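Beta-methylmalyl-CoA dehydratase (Chloroflexus aurantiacus, PDB 4E3E) catalyses the reversible dehydration of beta-methylmalyl-CoA to mesaconyl-CoA in the glyoxylate assimilation cycle of carbon dioxide fixation. Local coordinates at residues Ala34-Leu39 / Pro62-Leu67; Val68-Phe73 / Ile253-Arg258. One frame throughout, in Å; residues are numbered along the deposited sequence.

Contact 1: Ala34-Leu39 / Pro62-Leu67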
# COMPACT_ATOMS: atom_id res chain seq x y z
N ALA A 34 -1.00 -5.40 6.60
CA ALA A 34 0.21 -4.66 6.31
C ALA A 34 -0.12 -3.26 5.80
O ALA A 34 0.55 -2.30 6.19
CB ALA A 34 1.08 -5.41 5.30
N LEU A 35 -1.15 -3.14 4.96
CA LEU A 35 -1.58 -1.85 4.47
C LEU A 35 -2.01 -0.92 5.60
O LEU A 35 -1.64 0.27 5.61
CB LEU A 35 -2.73 -2.02 3.46
CG LEU A 35 -2.29 -2.04 2.00
CD1 LEU A 35 -3.46 -2.51 1.16
CD2 LEU A 35 -1.84 -0.66 1.53
N TYR A 36 -2.82 -1.44 6.52
CA TYR A 36 -3.29 -0.69 7.69
C TYR A 36 -2.09 -0.20 8.53
O TYR A 36 -2.01 0.97 8.92
CB TYR A 36 -4.25 -1.56 8.54
CG TYR A 36 -4.94 -0.77 9.64
CD1 TYR A 36 -6.07 0.00 9.36
CD2 TYR A 36 -4.42 -0.76 10.95
CE1 TYR A 36 -6.69 0.74 10.36
CE2 TYR A 36 -5.03 -0.01 11.96
CZ TYR A 36 -6.16 0.75 11.65
OH TYR A 36 -6.78 1.51 12.62
N THR A 37 -1.12 -1.09 8.78
CA THR A 37 0.14 -0.68 9.43
C THR A 37 0.82 0.48 8.67
O THR A 37 1.29 1.44 9.29
CB THR A 37 1.09 -1.84 9.58
OG1 THR A 37 0.43 -2.85 10.34
CG2 THR A 37 2.40 -1.41 10.29
N SER A 38 0.87 0.39 7.34
CA SER A 38 1.62 1.34 6.52
C SER A 38 0.91 2.68 6.42
O SER A 38 1.49 3.69 6.01
CB SER A 38 1.84 0.75 5.11
OG SER A 38 0.66 0.79 4.30
N LEU A 39 -0.37 2.68 6.77
CA LEU A 39 -1.17 3.88 6.64
C LEU A 39 -1.27 4.62 7.98
O LEU A 39 -1.38 5.86 8.01
CB LEU A 39 -2.56 3.52 6.09
CG LEU A 39 -2.60 3.13 4.60
CD1 LEU A 39 -3.92 2.38 4.37
CD2 LEU A 39 -2.51 4.40 3.75
N PRO A 62 -4.49 -10.88 15.96
CA PRO A 62 -5.83 -10.53 15.46
C PRO A 62 -5.79 -9.27 14.58
O PRO A 62 -4.86 -8.50 14.69
CB PRO A 62 -6.59 -10.22 16.75
CG PRO A 62 -5.52 -9.65 17.66
CD PRO A 62 -4.28 -10.45 17.35
N ILE A 63 -6.81 -9.10 13.75
CA ILE A 63 -7.04 -7.87 13.01
C ILE A 63 -7.28 -6.70 13.99
O ILE A 63 -8.02 -6.86 14.96
CB ILE A 63 -8.26 -8.03 12.04
CG1 ILE A 63 -8.10 -9.23 11.09
CG2 ILE A 63 -8.52 -6.76 11.23
CD1 ILE A 63 -6.80 -9.24 10.30
N ASP A 64 -6.68 -5.54 13.75
CA ASP A 64 -6.93 -4.36 14.54
C ASP A 64 -8.45 -4.08 14.61
O ASP A 64 -9.13 -4.05 13.58
CB ASP A 64 -6.24 -3.15 13.89
CG ASP A 64 -6.18 -1.93 14.81
OD1 ASP A 64 -5.06 -1.51 15.16
OD2 ASP A 64 -7.26 -1.39 15.17
N SER A 65 -8.95 -3.83 15.82
CA SER A 65 -10.38 -3.54 16.04
C SER A 65 -10.86 -2.40 15.15
O SER A 65 -11.99 -2.44 14.66
CB SER A 65 -10.64 -3.16 17.50
OG SER A 65 -10.75 -4.33 18.30
N LEU A 66 -10.03 -1.39 14.95
CA LEU A 66 -10.45 -0.28 14.10
C LEU A 66 -10.45 -0.62 12.60
O LEU A 66 -11.26 -0.08 11.84
CB LEU A 66 -9.61 0.96 14.36
CG LEU A 66 -9.79 1.57 15.74
CD1 LEU A 66 -8.94 2.83 15.77
CD2 LEU A 66 -11.26 1.90 15.99
N LEU A 67 -9.55 -1.51 12.18
CA LEU A 67 -9.61 -2.04 10.81
C LEU A 67 -10.94 -2.79 10.60
O LEU A 67 -11.62 -2.57 9.58
CB LEU A 67 -8.39 -2.93 10.48
CG LEU A 67 -8.32 -3.60 9.09
CD1 LEU A 67 -8.52 -2.59 7.94
CD2 LEU A 67 -6.99 -4.35 8.94
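Y36 and L67 show how one aromatic side chain can carry one whole side of a contact between helix 30-40 and the start of helix 65-80. The phenol leaves helix 30-40 with CG anti to the backbone N (chi1 -171°), and L67 lies against one face of it: CB sits 4.1 Å from the ring centroid, 18° off the ring normal, a CH-pi contact displaced toward the rim. The two side chains run past each other in opposite directions, so that L67 CD1 reaches Y36 CD1 at 3.8 Å and L67 CD2 touches the Y36 CB methylene at 3.9 Å. Farther out, L66 CB comes within 3.4 Å of Y36 OH, which is also hydrogen-bonded to S255 OG of helix 250-265. This buried leucine side is the tight part. The looser one lies at D64, which is partly exposed to solvent: the carboxylate plane is tilted 48° from the ring, and OD1 stands 3.5 Å from Y36 CE2. That carboxylate is nonetheless held at one oxygen, because OD2 uses its anti lone pair to accept from L66 N at 2.8 Å, the bond that makes D64 the N-cap of helix 65-80. Replacing Y36 with an alanine would probably strip the covering from L67, leave the D64 carboxylate without its aromatic neighbour and deprive S255 of the phenol hydroxyl. The capped helix starts within a substrate-binding segment, P62 to S65, inferred by similarity, in the MaoC-like sequence region of a protein of the hotdog clan.

Contact 2: Val68-Phe73 / Ile253-Arg258; sequences VFHIVF and IISLAR
S255 OG is held by two groups at once: NE2 of H70, 2.7 Å away, and the hydroxyl of Y36, which reaches it from helix 30-40. The bond to H70 bends to 146°, and either atom could supply its proton. The hydroxyl lies at the edge of the imidazole, in the plane of the ring, and approaches the NE2 corner more closely than its neighbours: CD2 is 3.3 Å from S255 OG and CE1 3.9 Å. Behind it, S255 CB stands 3.7 Å from H70 NE2. The histidine can span the gap because its CG is anti to the carbonyl carbon (chi1 -58°) and the ring extends from helix 65-80 toward helix 250-265; the nearest CA atoms of the two segments, those of H70 and S255, are 9.2 Å apart. With backbones so far separated, one polar bridge does the joining. Each of these helices packs against the long antiparallel sheet, as the central helices of hotdog folds do, and the contact joins helices some 180 residues apart in sequence, one touching strands 104-116 and 138-149 and the other strand 338-349. The imidazole is fixed at its other nitrogen too, since H70 ND1 hydrogen-bonds to the hydroxyl of Y249. Gripped at both nitrogens, the ring probably has little freedom to flip, and the rings of Y225 and Y249 meet it as well. Apolar residues flank the bridge without touching across it: F69 turns its ring edge to CE1 of H70 within its own helix and leans on L140 of strand 138-149, while I254 rests on L340 and F342 of strand 338-349.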
# COMPACT_ATOMS: atom_id res chain seq x y z
N VAL A 68 -11.30 -3.65 11.56
CA VAL A 68 -12.63 -4.27 11.59
C VAL A 68 -13.75 -3.22 11.50
O VAL A 68 -14.68 -3.33 10.68
CB VAL A 68 -12.85 -5.15 12.84
CG1 VAL A 68 -14.30 -5.62 12.93
CG2 VAL A 68 -11.90 -6.35 12.85
N PHE A 69 -13.66 -2.19 12.35
CA PHE A 69 -14.66 -1.13 12.34
C PHE A 69 -14.83 -0.44 10.98
O PHE A 69 -15.97 -0.34 10.48
CB PHE A 69 -14.40 -0.13 13.47
CG PHE A 69 -15.33 1.04 13.47
CD1 PHE A 69 -16.57 0.95 14.11
CD2 PHE A 69 -14.98 2.21 12.84
CE1 PHE A 69 -17.43 2.03 14.12
CE2 PHE A 69 -15.85 3.30 12.84
CZ PHE A 69 -17.08 3.21 13.48
N HIS A 70 -13.73 0.03 10.37
CA HIS A 70 -13.80 0.73 9.08
C HIS A 70 -14.32 -0.12 7.94
O HIS A 70 -15.02 0.36 7.06
CB HIS A 70 -12.45 1.32 8.71
CG HIS A 70 -11.91 2.29 9.73
ND1 HIS A 70 -12.70 3.20 10.33
CD2 HIS A 70 -10.63 2.46 10.25
CE1 HIS A 70 -11.96 3.93 11.20
NE2 HIS A 70 -10.70 3.47 11.15
N ILE A 71 -14.01 -1.40 7.97
CA ILE A 71 -14.54 -2.32 6.97
C ILE A 71 -16.06 -2.52 7.11
O ILE A 71 -16.79 -2.41 6.12
CB ILE A 71 -13.75 -3.64 6.94
CG1 ILE A 71 -12.35 -3.36 6.33
CG2 ILE A 71 -14.49 -4.70 6.12
CD1 ILE A 71 -11.38 -4.50 6.47
N VAL A 72 -16.52 -2.79 8.34
CA VAL A 72 -17.96 -2.91 8.64
C VAL A 72 -18.68 -1.60 8.25
O VAL A 72 -19.69 -1.61 7.52
CB VAL A 72 -18.20 -3.31 10.11
CG1 VAL A 72 -19.67 -3.14 10.50
CG2 VAL A 72 -17.79 -4.78 10.34
N PHE A 73 -18.14 -0.48 8.71
CA PHE A 73 -18.67 0.85 8.36
C PHE A 73 -18.70 1.08 6.85
O PHE A 73 -19.73 1.49 6.31
CB PHE A 73 -17.86 1.94 9.07
CG PHE A 73 -18.35 3.35 8.84
CD1 PHE A 73 -18.09 4.03 7.65
CD2 PHE A 73 -19.01 4.05 9.87
CE1 PHE A 73 -18.51 5.36 7.47
CE2 PHE A 73 -19.42 5.36 9.69
CZ PHE A 73 -19.18 6.03 8.49
N ILE A 253 -9.20 9.68 10.83
CA ILE A 253 -8.74 10.46 12.00
C ILE A 253 -8.77 9.63 13.28
O ILE A 253 -7.85 9.71 14.11
CB ILE A 253 -9.56 11.76 12.16
CG1 ILE A 253 -9.56 12.51 10.83
CG2 ILE A 253 -9.02 12.62 13.30
CD1 ILE A 253 -8.18 12.79 10.25
N ILE A 254 -9.81 8.81 13.43
CA ILE A 254 -9.89 7.90 14.58
C ILE A 254 -8.66 6.99 14.60
O ILE A 254 -8.01 6.78 15.65
CB ILE A 254 -11.19 7.08 14.58
CG1 ILE A 254 -12.42 7.98 14.80
CG2 ILE A 254 -11.15 6.00 15.66
CD1 ILE A 254 -13.76 7.34 14.50
N SER A 255 -8.32 6.44 13.43
CA SER A 255 -7.23 5.49 13.34
C SER A 255 -5.85 6.13 13.57
O SER A 255 -4.97 5.52 14.20
CB SER A 255 -7.31 4.73 12.02
OG SER A 255 -8.17 3.61 12.17
N LEU A 256 -5.66 7.35 13.10
CA LEU A 256 -4.46 8.09 13.41
C LEU A 256 -4.34 8.38 14.92
O LEU A 256 -3.27 8.18 15.51
CB LEU A 256 -4.42 9.42 12.61
CG LEU A 256 -4.13 9.31 11.09
CD1 LEU A 256 -4.40 10.63 10.38
CD2 LEU A 256 -2.69 8.87 10.81
N ALA A 257 -5.42 8.87 15.53
CA ALA A 257 -5.44 9.19 16.96
C ALA A 257 -5.07 7.97 17.78
O ALA A 257 -4.27 8.05 18.72
CB ALA A 257 -6.79 9.75 17.38
N ARG A 258 -5.66 6.82 17.43
CA ARG A 258 -5.35 5.59 18.13
C ARG A 258 -3.86 5.26 18.00
O ARG A 258 -3.20 4.92 18.99
CB ARG A 258 -6.25 4.45 17.63
CG ARG A 258 -5.85 3.03 18.05
CD ARG A 258 -5.95 2.72 19.55
NE ARG A 258 -5.75 1.26 19.73
CZ ARG A 258 -5.44 0.66 20.87
NH1 ARG A 258 -5.28 1.35 22.01
NH2 ARG A 258 -5.29 -0.67 20.87

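In the fold
The two contacts lie side by side, their centres about 9 Å apart, and come in series along the chain, contact 1 closing before contact 2 opens. They share helix 65-80: its first turn serves contact 1 and the turns that follow serve contact 2, whose other partner, helix 250-265, is much later in the sequence. What joins them is a probable hydrogen bond of 2.6 Å between Y36 OH and S255 OG, with L66 packing on S255 and R258 beside it. Helix 30-40, the capped start of helix 65-80 and helix 250-265 are thereby coupled, so the segment P62 to S65, which probably binds substrate, is tied to helices from early and late in the chain.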